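Local coordinates for type III secretion system effector protein ExoU (PDB 4QMK) that probably acts as a patatin-like phospholipase once secreted into host cells, where a phosphatidylinositol 4,5-bisphosphate binding domain brings it to the plasma membrane, at residues 423-426 with 427-431; 415-418 with 419-422; 79-82 with 83-86; 374-377 with 378-382; 110-114 with 115-119. One frame throughout, in Å; residues are numbered along the deposited sequence.

Contact 1 (423-426 with 427-431); sequences SGHL and QQREL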
loop_
_atom_site.group_PDB
_atom_site.type_symbol
_atom_site.label_atom_id
_atom_site.label_comp_id
_atom_site.label_asym_id
_atom_site.label_seq_id
_atom_site.Cartn_x
_atom_site.Cartn_y
_atom_site.Cartn_z
ATOM N N SER A 423 -12.615 38.711 8.200
ATOM C CA SER A 423 -13.568 39.046 9.263
ATOM C C SER A 423 -14.822 39.624 8.619
ATOM O O SER A 423 -15.934 39.268 8.996
ATOM C CB SER A 423 -13.009 40.100 10.249
ATOM O OG SER A 423 -12.202 39.514 11.247
ATOM N N GLY A 424 -14.635 40.515 7.642
ATOM C CA GLY A 424 -15.777 41.133 6.955
ATOM C C GLY A 424 -16.594 40.069 6.247
ATOM O O GLY A 424 -17.807 40.053 6.308
ATOM N N HIS A 425 -15.901 39.125 5.633
ATOM C CA HIS A 425 -16.561 38.120 4.916
ATOM C C HIS A 425 -17.345 37.197 5.875
ATOM O O HIS A 425 -18.483 36.852 5.626
ATOM C CB HIS A 425 -15.552 37.340 4.111
ATOM C CG HIS A 425 -16.161 36.231 3.336
ATOM N ND1 HIS A 425 -16.264 34.958 3.832
ATOM C CD2 HIS A 425 -16.740 36.208 2.119
ATOM C CE1 HIS A 425 -16.866 34.188 2.944
ATOM N NE2 HIS A 425 -17.182 34.931 1.906
ATOM N N LEU A 426 -16.742 36.827 6.994
ATOM C CA LEU A 426 -17.389 35.898 7.941
ATOM C C LEU A 426 -18.606 36.529 8.541
ATOM O O LEU A 426 -19.594 35.850 8.755
ATOM C CB LEU A 426 -16.404 35.487 9.038
ATOM C CG LEU A 426 -15.200 34.685 8.524
ATOM C CD1 LEU A 426 -14.232 34.387 9.613
ATOM C CD2 LEU A 426 -15.681 33.371 7.898
ATOM N N GLN A 427 -18.561 37.843 8.750
ATOM C CA GLN A 427 -19.683 38.568 9.311
ATOM C C GLN A 427 -20.836 38.619 8.323
ATOM O O GLN A 427 -21.962 38.305 8.673
ATOM C CB GLN A 427 -19.261 39.975 9.724
ATOM C CG GLN A 427 -18.436 40.082 11.016
ATOM C CD GLN A 427 -19.249 39.804 12.286
ATOM O OE1 GLN A 427 -19.587 38.653 12.595
ATOM N NE2 GLN A 427 -19.578 40.869 13.024
ATOM N N GLN A 428 -20.552 38.976 7.077
ATOM C CA GLN A 428 -21.556 39.059 6.005
ATOM C C GLN A 428 -22.236 37.727 5.815
ATOM O O GLN A 428 -23.452 37.642 5.566
ATOM C CB GLN A 428 -20.885 39.487 4.704
ATOM C CG GLN A 428 -21.786 39.476 3.472
ATOM C CD GLN A 428 -22.888 40.511 3.600
ATOM O OE1 GLN A 428 -22.626 41.638 4.029
ATOM N NE2 GLN A 428 -24.130 40.137 3.267
ATOM N N ARG A 429 -21.470 36.658 5.891
ATOM C CA ARG A 429 -22.066 35.354 5.734
ATOM C C ARG A 429 -23.162 35.103 6.814
ATOM O O ARG A 429 -24.181 34.466 6.547
ATOM C CB ARG A 429 -21.005 34.248 5.787
ATOM C CG ARG A 429 -20.014 34.221 4.640
ATOM C CD ARG A 429 -20.668 33.988 3.294
ATOM N NE ARG A 429 -21.256 32.646 3.178
ATOM C CZ ARG A 429 -22.303 32.343 2.397
ATOM N NH1 ARG A 429 -22.876 33.260 1.681
ATOM N NH2 ARG A 429 -22.767 31.132 2.349
ATOM N N GLU A 430 -22.965 35.588 8.017
ATOM C CA GLU A 430 -23.988 35.395 9.051
ATOM C C GLU A 430 -25.326 36.121 8.758
ATOM O O GLU A 430 -26.349 35.771 9.335
ATOM C CB GLU A 430 -23.483 35.866 10.390
ATOM C CG GLU A 430 -22.352 35.058 10.975
ATOM C CD GLU A 430 -22.130 35.439 12.418
ATOM O OE1 GLU A 430 -22.865 36.346 12.894
ATOM O OE2 GLU A 430 -21.253 34.849 13.085
ATOM N N LEU A 431 -25.305 37.117 7.874
ATOM C CA LEU A 431 -26.486 37.866 7.536
ATOM C C LEU A 431 -27.327 37.239 6.369
ATOM O O LEU A 431 -28.430 37.674 6.093
ATOM C CB LEU A 431 -26.082 39.287 7.154
ATOM C CG LEU A 431 -25.312 40.077 8.216
ATOM C CD1 LEU A 431 -25.101 41.507 7.746
ATOM C CD2 LEU A 431 -26.052 40.048 9.561
#
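Gln427 sits over the carbonyl of Ser423, one turn back along the helix: its N donates to Ser423 O at 3.0 Å, and its CG lies 3.3 Å from the same oxygen. Chi1 of -76° sets that CG beside the backbone N, before the chain bends at chi2. Leu426, just before it, is the buried residue here. Its CB touches Gln427 N at 3.2 Å, while its side chain leaves the helix to pack on Leu88, Pro66 and Lys93. Glu430 N to Leu426 O, 3.5 Å, is weak. Arg429 adds a third element by laying the start of its side chain over one face of the His425 imidazole in a CH-pi contact. Between the two side chains the nearest atoms are Arg429 CG and His425 CE1, 3.6 Å apart. The histidine CG, anti to the backbone N (chi1 179°), carries the ring outward, next to the Arg429 chain, and the guanidinium plane ends 25° from that of the ring. Arg429 NE forms a salt bridge with Glu331, and His425 NE2 bonds Glu380 O. Ser423 and Leu426 thus seat helix 408-431 on helix 81-90, while Arg429 reaches Gln381 just beyond helix 374-380.

Contact 2 (415-418 with 419-422); sequences QAQA and RQTV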
loop_
_atom_site.group_PDB
_atom_site.type_symbol
_atom_site.label_atom_id
_atom_site.label_comp_id
_atom_site.label_asym_id
_atom_site.label_seq_id
_atom_site.Cartn_x
_atom_site.Cartn_y
_atom_site.Cartn_z
ATOM N N GLN A 415 -0.997 41.289 6.199
ATOM C CA GLN A 415 -1.668 40.349 7.075
ATOM C C GLN A 415 -2.867 40.985 7.757
ATOM O O GLN A 415 -3.915 40.369 7.897
ATOM C CB GLN A 415 -0.688 39.791 8.089
ATOM C CG GLN A 415 0.352 38.891 7.422
ATOM C CD GLN A 415 1.478 38.515 8.326
ATOM O OE1 GLN A 415 1.507 38.904 9.486
ATOM N NE2 GLN A 415 2.406 37.715 7.808
ATOM N N ALA A 416 -2.728 42.234 8.164
ATOM C CA ALA A 416 -3.867 42.930 8.791
ATOM C C ALA A 416 -4.989 43.259 7.759
ATOM O O ALA A 416 -6.112 43.362 8.132
ATOM C CB ALA A 416 -3.388 44.188 9.522
ATOM N N GLN A 417 -4.652 43.434 6.483
ATOM C CA GLN A 417 -5.648 43.659 5.442
ATOM C C GLN A 417 -6.475 42.385 5.212
ATOM O O GLN A 417 -7.697 42.426 5.044
ATOM C CB GLN A 417 -4.965 44.003 4.146
ATOM C CG GLN A 417 -4.306 45.349 4.153
ATOM C CD GLN A 417 -5.235 46.413 3.653
ATOM O OE1 GLN A 417 -5.751 47.230 4.426
ATOM N NE2 GLN A 417 -5.490 46.392 2.342
ATOM N N ALA A 418 -5.771 41.267 5.175
ATOM C CA ALA A 418 -6.389 39.989 5.032
ATOM C C ALA A 418 -7.328 39.710 6.207
ATOM O O ALA A 418 -8.480 39.250 6.025
ATOM C CB ALA A 418 -5.325 38.918 4.956
ATOM N N ARG A 419 -6.839 40.009 7.410
ATOM C CA ARG A 419 -7.595 39.765 8.636
ATOM C C ARG A 419 -8.917 40.483 8.567
ATOM O O ARG A 419 -9.985 39.891 8.850
ATOM C CB ARG A 419 -6.801 40.229 9.839
ATOM C CG ARG A 419 -7.475 40.036 11.186
ATOM C CD ARG A 419 -6.669 40.706 12.295
ATOM N NE ARG A 419 -7.114 40.311 13.628
ATOM C CZ ARG A 419 -6.316 40.210 14.694
ATOM N NH1 ARG A 419 -5.004 40.439 14.606
ATOM N NH2 ARG A 419 -6.828 39.830 15.857
ATOM N N GLN A 420 -8.856 41.747 8.178
ATOM C CA GLN A 420 -10.060 42.529 8.056
ATOM C C GLN A 420 -11.030 41.992 7.000
ATOM O O GLN A 420 -12.217 41.940 7.251
ATOM C CB GLN A 420 -9.725 43.949 7.708
ATOM C CG GLN A 420 -9.134 44.719 8.840
ATOM C CD GLN A 420 -8.874 46.146 8.450
ATOM O OE1 GLN A 420 -8.829 46.492 7.247
ATOM N NE2 GLN A 420 -8.693 46.996 9.459
ATOM N N THR A 421 -10.510 41.597 5.839
ATOM C CA THR A 421 -11.316 41.192 4.732
ATOM C C THR A 421 -12.086 39.929 5.104
ATOM O O THR A 421 -13.293 39.853 4.959
ATOM C CB THR A 421 -10.437 40.962 3.491
ATOM O OG1 THR A 421 -9.852 42.198 3.084
ATOM C CG2 THR A 421 -11.255 40.463 2.326
ATOM N N VAL A 422 -11.375 38.974 5.646
ATOM C CA VAL A 422 -11.946 37.733 6.047
ATOM C C VAL A 422 -12.964 37.908 7.181
ATOM O O VAL A 422 -14.068 37.294 7.125
ATOM C CB VAL A 422 -10.860 36.775 6.450
ATOM C CG1 VAL A 422 -11.423 35.553 7.131
ATOM C CG2 VAL A 422 -10.054 36.394 5.221
#
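Four successive i to i+4 backbone bonds join residues 415-418 to 419-422 in the middle of helix 408-431. Val422 N to Ala418 O is short and nearly straight, 2.9 Å with an N-H...O angle of 175°. Gln420 N reaches Ala416 O at 3.2 Å. Gln417 O accepts twice: Thr421 N approaches from one face of its plane at 3.0 Å and Thr421 OG1 from the opposite face at 2.9 Å. The hydroxyl can do this because OG1 lies anti to the carbonyl carbon, beside its own N (chi1 -65°), and so turns back toward the preceding turn; the threonine thereby satisfies its hydroxyl within the helix. Val422 CG2, with the same orientation, rests 3.4 Å from Ala418 O. The Gln420 chain runs out extended after its CG passes 3.4 Å from Ala416 O. Arg419 takes the other course, its chain stretched from CG to NE away from the preceding turn, and its NH2 forms a salt bridge with Glu90. Gln415 NE2 bonds Asn127 OD1 and Ile79 O. The helix rests on two neighbours: Gln415, Arg419 and Val422 meet helix 81-90, and Gln417, Thr421 and Val422 touch strand 382-389.

Contact 3 (79-82 with 83-86); sequences IAFP and GMVQ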
loop_
_atom_site.group_PDB
_atom_site.type_symbol
_atom_site.label_atom_id
_atom_site.label_comp_id
_atom_site.label_asym_id
_atom_site.label_seq_id
_atom_site.Cartn_x
_atom_site.Cartn_y
_atom_site.Cartn_z
ATOM N N ILE A 79 2.043 35.188 2.002
ATOM C CA ILE A 79 2.444 35.898 3.178
ATOM C C ILE A 79 1.240 36.546 3.750
ATOM O O ILE A 79 1.253 36.915 4.902
ATOM C CB ILE A 79 3.607 36.929 2.885
ATOM C CG1 ILE A 79 4.030 37.685 4.150
ATOM C CG2 ILE A 79 3.222 37.967 1.845
ATOM C CD1 ILE A 79 4.562 36.747 5.207
ATOM N N ALA A 80 0.158 36.652 3.000
ATOM C CA ALA A 80 -1.107 37.209 3.561
ATOM C C ALA A 80 -1.895 36.210 4.428
ATOM O O ALA A 80 -2.729 36.598 5.228
ATOM C CB ALA A 80 -2.005 37.698 2.432
ATOM N N PHE A 81 -1.659 34.928 4.259
ATOM C CA PHE A 81 -2.514 33.950 4.928
ATOM C C PHE A 81 -2.608 34.086 6.451
ATOM O O PHE A 81 -3.641 33.761 7.045
ATOM C CB PHE A 81 -2.077 32.502 4.577
ATOM C CG PHE A 81 -2.420 32.061 3.191
ATOM C CD1 PHE A 81 -3.655 32.328 2.653
ATOM C CD2 PHE A 81 -1.544 31.252 2.470
ATOM C CE1 PHE A 81 -3.996 31.867 1.375
ATOM C CE2 PHE A 81 -1.886 30.756 1.223
ATOM C CZ PHE A 81 -3.110 31.073 0.676
ATOM N N PRO A 82 -1.520 34.513 7.099
ATOM C CA PRO A 82 -1.602 34.600 8.552
ATOM C C PRO A 82 -2.771 35.431 9.051
ATOM O O PRO A 82 -3.423 35.035 10.021
ATOM C CB PRO A 82 -0.269 35.221 8.928
ATOM C CG PRO A 82 0.664 34.630 7.940
ATOM C CD PRO A 82 -0.127 34.651 6.640
ATOM N N GLY A 83 -3.075 36.536 8.392
ATOM C CA GLY A 83 -4.248 37.323 8.801
ATOM C C GLY A 83 -5.574 36.531 8.632
ATOM O O GLY A 83 -6.528 36.655 9.443
ATOM N N MET A 84 -5.634 35.712 7.595
ATOM C CA MET A 84 -6.812 34.903 7.391
ATOM C C MET A 84 -6.991 33.946 8.596
ATOM O O MET A 84 -8.116 33.752 9.098
ATOM C CB MET A 84 -6.695 34.197 6.044
ATOM C CG MET A 84 -7.813 33.261 5.708
ATOM S SD MET A 84 -7.490 31.619 6.317
ATOM C CE MET A 84 -6.049 31.262 5.310
ATOM N N VAL A 85 -5.901 33.376 9.076
ATOM C CA VAL A 85 -6.003 32.486 10.227
ATOM C C VAL A 85 -6.314 33.243 11.546
ATOM O O VAL A 85 -7.015 32.713 12.439
ATOM C CB VAL A 85 -4.711 31.721 10.435
ATOM C CG1 VAL A 85 -4.834 30.774 11.637
ATOM C CG2 VAL A 85 -4.356 30.982 9.167
ATOM N N GLN A 86 -5.777 34.460 11.677
ATOM C CA GLN A 86 -6.087 35.270 12.817
ATOM C C GLN A 86 -7.590 35.489 12.866
ATOM O O GLN A 86 -8.227 35.232 13.884
ATOM C CB GLN A 86 -5.328 36.597 12.765
ATOM C CG GLN A 86 -3.835 36.446 12.919
ATOM C CD GLN A 86 -3.059 37.566 12.243
ATOM O OE1 GLN A 86 -3.557 38.688 12.097
ATOM N NE2 GLN A 86 -1.809 37.285 11.879
#
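Phe81 CD1 and Met84 CE meet at 3.7 Å, the two side chains lying alongside one another and pointing the same way. The methionine folds back to reach the ring: with CG anti to the backbone N, turns at chi2 (-89°) and chi3 (-64°) bring the methyl round to Phe81. Met84 CB also lies close to the backbone, 3.2 Å from Phe81 O. That carbonyl is shared: Val85 N donates to it at 3.1 Å in a good helical bond, and Met84 N bonds it weakly. Gly83 N to Ala80 O is a weak bond where a 3-10 turn passes into the helix. Gln86 N bonds Pro82 O at 2.9 Å, and the Gln86 chain passes over the same oxygen with CG 3.2 Å away. Its amide NE2, 3.9 Å from Pro82 CB, is held by Thr123 OG1. Further out, the Phe81 ring meets the ring of Phe337, and Met84 presses on Leu69, Leu71 and Val335. This is the N-terminal part of helix 81-90, in a beta-alpha-beta unit with strands 68-72 and 99-103; the Phe81 side chain comes close to a Gly-x-Ser-x-Gly segment consistent with the nucleophile elbow of patatin-like phospholipases.

Contact 4 (374-377 with 378-382); sequences RLQA and FSEQT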
loop_
_atom_site.group_PDB
_atom_site.type_symbol
_atom_site.label_atom_id
_atom_site.label_comp_id
_atom_site.label_asym_id
_atom_site.label_seq_id
_atom_site.Cartn_x
_atom_site.Cartn_y
_atom_site.Cartn_z
ATOM N N ARG A 374 -23.817 24.861 -7.584
ATOM C CA ARG A 374 -22.825 25.030 -6.529
ATOM C C ARG A 374 -21.874 26.098 -7.049
ATOM O O ARG A 374 -20.992 26.495 -6.334
ATOM C CB ARG A 374 -22.045 23.722 -6.249
ATOM C CG ARG A 374 -22.915 22.512 -5.917
ATOM C CD ARG A 374 -22.327 21.582 -4.849
ATOM N NE ARG A 374 -23.174 20.391 -4.679
ATOM C CZ ARG A 374 -23.139 19.545 -3.644
ATOM N NH1 ARG A 374 -22.308 19.738 -2.626
ATOM N NH2 ARG A 374 -23.965 18.500 -3.618
ATOM N N LEU A 375 -22.058 26.560 -8.293
ATOM C CA LEU A 375 -21.187 27.576 -8.885
ATOM C C LEU A 375 -21.266 28.919 -8.166
ATOM O O LEU A 375 -20.232 29.571 -7.939
ATOM C CB LEU A 375 -21.493 27.771 -10.373
ATOM C CG LEU A 375 -21.252 26.544 -11.254
ATOM C CD1 LEU A 375 -21.415 26.878 -12.737
ATOM C CD2 LEU A 375 -19.874 25.955 -10.987
ATOM N N GLN A 376 -22.485 29.345 -7.826
ATOM C CA GLN A 376 -22.671 30.611 -7.105
ATOM C C GLN A 376 -22.437 30.422 -5.633
ATOM O O GLN A 376 -22.097 31.374 -4.928
ATOM C CB GLN A 376 -24.090 31.190 -7.268
ATOM C CG GLN A 376 -24.512 31.611 -8.673
ATOM C CD GLN A 376 -25.582 32.703 -8.666
ATOM O OE1 GLN A 376 -25.841 33.330 -7.633
ATOM N NE2 GLN A 376 -26.191 32.946 -9.822
ATOM N N ALA A 377 -22.657 29.206 -5.156
ATOM C CA ALA A 377 -22.401 28.904 -3.763
ATOM C C ALA A 377 -20.897 29.026 -3.560
ATOM O O ALA A 377 -20.440 29.579 -2.584
ATOM C CB ALA A 377 -22.894 27.502 -3.412
ATOM N N PHE A 378 -20.158 28.520 -4.532
ATOM C CA PHE A 378 -18.726 28.574 -4.559
ATOM C C PHE A 378 -18.279 30.039 -4.505
ATOM O O PHE A 378 -17.397 30.408 -3.670
ATOM C CB PHE A 378 -18.218 27.862 -5.815
ATOM C CG PHE A 378 -16.738 27.965 -6.051
ATOM C CD1 PHE A 378 -16.185 29.033 -6.788
ATOM C CD2 PHE A 378 -15.884 26.961 -5.598
ATOM C CE1 PHE A 378 -14.802 29.120 -7.008
ATOM C CE2 PHE A 378 -14.505 27.043 -5.826
ATOM C CZ PHE A 378 -13.966 28.116 -6.531
ATOM N N SER A 379 -18.904 30.903 -5.300
ATOM C CA SER A 379 -18.408 32.282 -5.332
ATOM C C SER A 379 -18.890 33.091 -4.143
ATOM O O SER A 379 -18.220 33.990 -3.738
ATOM C CB SER A 379 -18.666 32.982 -6.693
ATOM O OG SER A 379 -19.926 33.567 -6.756
ATOM N N GLU A 380 -20.042 32.759 -3.564
ATOM C CA GLU A 380 -20.497 33.420 -2.345
ATOM C C GLU A 380 -19.591 33.034 -1.171
ATOM O O GLU A 380 -19.448 33.797 -0.183
ATOM C CB GLU A 380 -21.920 32.975 -1.998
ATOM C CG GLU A 380 -23.028 33.620 -2.829
ATOM C CD GLU A 380 -24.365 32.868 -2.752
ATOM O OE1 GLU A 380 -24.494 31.918 -1.950
ATOM O OE2 GLU A 380 -25.295 33.214 -3.511
ATOM N N GLN A 381 -18.988 31.855 -1.266
ATOM C CA GLN A 381 -18.151 31.356 -0.218
ATOM C C GLN A 381 -16.689 31.690 -0.425
ATOM O O GLN A 381 -15.829 31.182 0.283
ATOM C CB GLN A 381 -18.338 29.861 -0.127
ATOM C CG GLN A 381 -19.661 29.531 0.540
ATOM C CD GLN A 381 -20.152 28.118 0.283
ATOM O OE1 GLN A 381 -19.496 27.130 0.602
ATOM N NE2 GLN A 381 -21.324 28.027 -0.242
ATOM N N THR A 382 -16.407 32.515 -1.432
ATOM C CA THR A 382 -15.052 32.825 -1.805
ATOM C C THR A 382 -14.688 34.170 -1.229
ATOM O O THR A 382 -15.504 35.082 -1.305
ATOM C CB THR A 382 -14.935 32.910 -3.326
ATOM O OG1 THR A 382 -15.149 31.601 -3.890
ATOM C CG2 THR A 382 -13.616 33.421 -3.730
#
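Gln381 folds back over Ala377 in the tight part of this contact, its CG 3.2 Å from Ala377 O and its NE2 3.6 Å from Ala377 CB. Chi1 of -75° sets CG beside the backbone N, and the extended chain then runs back past Ala377. Its other end, OE1, takes a hydrogen bond from Ala332 N and fixes the amide on strand 332-337. Gln381 N bonds Ala377 O only weakly. Thr382 OG1 donates to Phe378 O at 2.6 Å from above the carbonyl plane, and so uses the carbonyl of a residue one turn back. Phe378 N is bonded to Arg374 O at 2.8 Å, and its CB packs against the Arg374 and Leu375 carbonyls.

Gln381 is the first residue to leave helical backbone angles, and Thr382 opens strand 382-389 of the mixed sheet at the core of the patatin-like domain; the contact is therefore the junction at which a short helix hands over to a strand.

The opposite character is found around Gln376 and Glu380, both exposed. Glu380 N holds Gln376 O at 2.8 Å, and Glu380 CG sits 3.2 Å from that oxygen, yet the polar ends stay apart. Gln376 OE1 and Glu380 OE2 are 4.2 Å from each other, with the amide and carboxylate planes 87° apart and no hydrogen bond between them. Phe378 swings away from the preceding turn, and its side chain touches Ile334 and Lys336, though the residue stays largely exposed. The side chain of Arg374 is poorly ordered.

Contact 5 (110-114 with 115-119); sequences AALLA and SGMDA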
loop_
_atom_site.group_PDB
_atom_site.type_symbol
_atom_site.label_atom_id
_atom_site.label_comp_id
_atom_site.label_asym_id
_atom_site.label_seq_id
_atom_site.Cartn_x
_atom_site.Cartn_y
_atom_site.Cartn_z
ATOM N N ALA A 110 -1.531 24.691 3.987
ATOM C CA ALA A 110 -2.569 23.787 4.342
ATOM C C ALA A 110 -2.033 22.711 5.260
ATOM O O ALA A 110 -2.668 22.373 6.235
ATOM C CB ALA A 110 -3.156 23.165 3.119
ATOM N N ALA A 111 -0.857 22.182 4.956
ATOM C CA ALA A 111 -0.296 21.144 5.799
ATOM C C ALA A 111 -0.006 21.683 7.208
ATOM O O ALA A 111 -0.354 21.031 8.222
ATOM C CB ALA A 111 0.932 20.532 5.181
ATOM N N LEU A 112 0.566 22.884 7.295
ATOM C CA LEU A 112 0.855 23.432 8.625
ATOM C C LEU A 112 -0.425 23.597 9.431
ATOM O O LEU A 112 -0.496 23.229 10.595
ATOM C CB LEU A 112 1.609 24.738 8.517
ATOM C CG LEU A 112 3.031 24.632 7.940
ATOM C CD1 LEU A 112 3.737 25.981 7.941
ATOM C CD2 LEU A 112 3.835 23.632 8.735
ATOM N N LEU A 113 -1.466 24.100 8.802
ATOM C CA LEU A 113 -2.748 24.298 9.515
ATOM C C LEU A 113 -3.455 22.993 9.851
ATOM O O LEU A 113 -3.980 22.863 10.912
ATOM C CB LEU A 113 -3.688 25.214 8.744
ATOM C CG LEU A 113 -3.229 26.662 8.587
ATOM C CD1 LEU A 113 -4.097 27.478 7.646
ATOM C CD2 LEU A 113 -3.215 27.324 9.933
ATOM N N ALA A 114 -3.391 22.006 8.989
ATOM C CA ALA A 114 -4.079 20.793 9.260
ATOM C C ALA A 114 -3.476 20.101 10.452
ATOM O O ALA A 114 -4.152 19.324 11.130
ATOM C CB ALA A 114 -4.076 19.874 8.047
ATOM N N SER A 115 -2.208 20.403 10.692
ATOM C CA SER A 115 -1.442 19.855 11.791
ATOM C C SER A 115 -1.752 20.507 13.107
ATOM O O SER A 115 -1.221 20.110 14.159
ATOM C CB SER A 115 0.059 20.031 11.531
ATOM O OG SER A 115 0.456 19.200 10.459
ATOM N N GLY A 116 -2.560 21.538 13.072
ATOM C CA GLY A 116 -3.000 22.164 14.307
ATOM C C GLY A 116 -2.199 23.366 14.742
ATOM O O GLY A 116 -2.274 23.724 15.876
ATOM N N MET A 117 -1.453 23.998 13.845
ATOM C CA MET A 117 -0.761 25.215 14.203
ATOM C C MET A 117 -1.777 26.313 14.418
ATOM O O MET A 117 -2.602 26.548 13.552
ATOM C CB MET A 117 0.261 25.656 13.117
ATOM C CG MET A 117 1.534 24.841 13.115
ATOM S SD MET A 117 2.903 25.526 12.135
ATOM C CE MET A 117 2.792 27.247 12.548
ATOM N N ASP A 118 -1.659 27.037 15.534
ATOM C CA ASP A 118 -2.507 28.193 15.827
ATOM C C ASP A 118 -2.036 29.453 15.056
ATOM O O ASP A 118 -0.981 29.474 14.425
ATOM C CB ASP A 118 -2.640 28.437 17.355
ATOM C CG ASP A 118 -1.386 29.092 18.015
ATOM O OD1 ASP A 118 -0.450 29.619 17.361
ATOM O OD2 ASP A 118 -1.357 29.089 19.271
ATOM N N ALA A 119 -2.814 30.512 15.152
ATOM C CA ALA A 119 -2.568 31.700 14.377
ATOM C C ALA A 119 -1.214 32.317 14.646
ATOM O O ALA A 119 -0.491 32.717 13.726
ATOM C CB ALA A 119 -3.684 32.713 14.625
HETATM O O HOH W 1 -4.763 24.965 12.332
#
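A Schellman motif closes helix 107-114 of the patatin-like domain in this buried, local contact, where the chain turns from that helix toward helix 119-127. Gly116 has the positive phi of the motif (96°), a conformation that glycine takes readily. Two bonds return to the last turn: Gly116 N to Leu113 O at 2.9 Å, from above the carbonyl plane, and a weak one from Met117 N to Leu112 O. The hydrophobic contact that accompanies them sets Met117 beside Leu112, with SD 3.9 Å from Leu112 CB and both side chains pointing the same way. Met117 also touches Phe122 and Leu125 of helix 119-127, and Leu112 packs on Leu125 as well, so the turn is sealed by the helix that follows it. Asp118 then caps that helix, its OD1 accepting from Ala121 N. On the side of the turn facing helix 183-201, Ser115 holds Ala111 O twice, OG at 3.0 Å and N at 3.2 Å, from opposite faces of the carbonyl plane; chi1 of -69° turns the hydroxyl back along the helix toward that oxygen. The loop has one further tie: a water donates both to Leu113 O, at 2.7 Å, and to Met117 O, at 2.9 Å, bridging the end of the helix to the outgoing chain.

Along the chain the order is contact 3, contact 5, contact 4, contact 2, contact 1. Contacts 2 and 1 follow each other on helix 408-431, with centres about 13 Å apart. Contact 3, on helix 81-90, touches contact 2, their centres about 7 Å apart. It also meets contact 5, centres about 12 Å apart, through Val85 against Leu113 and Ala119. Contact 4 touches contact 1 at the start of strand 382-389, their centres about 14 Å apart. Helix 408-431, far along the sequence from helix 81-90, packs on that helix and on strand 382-389, tying distant parts of the sequence into one domain.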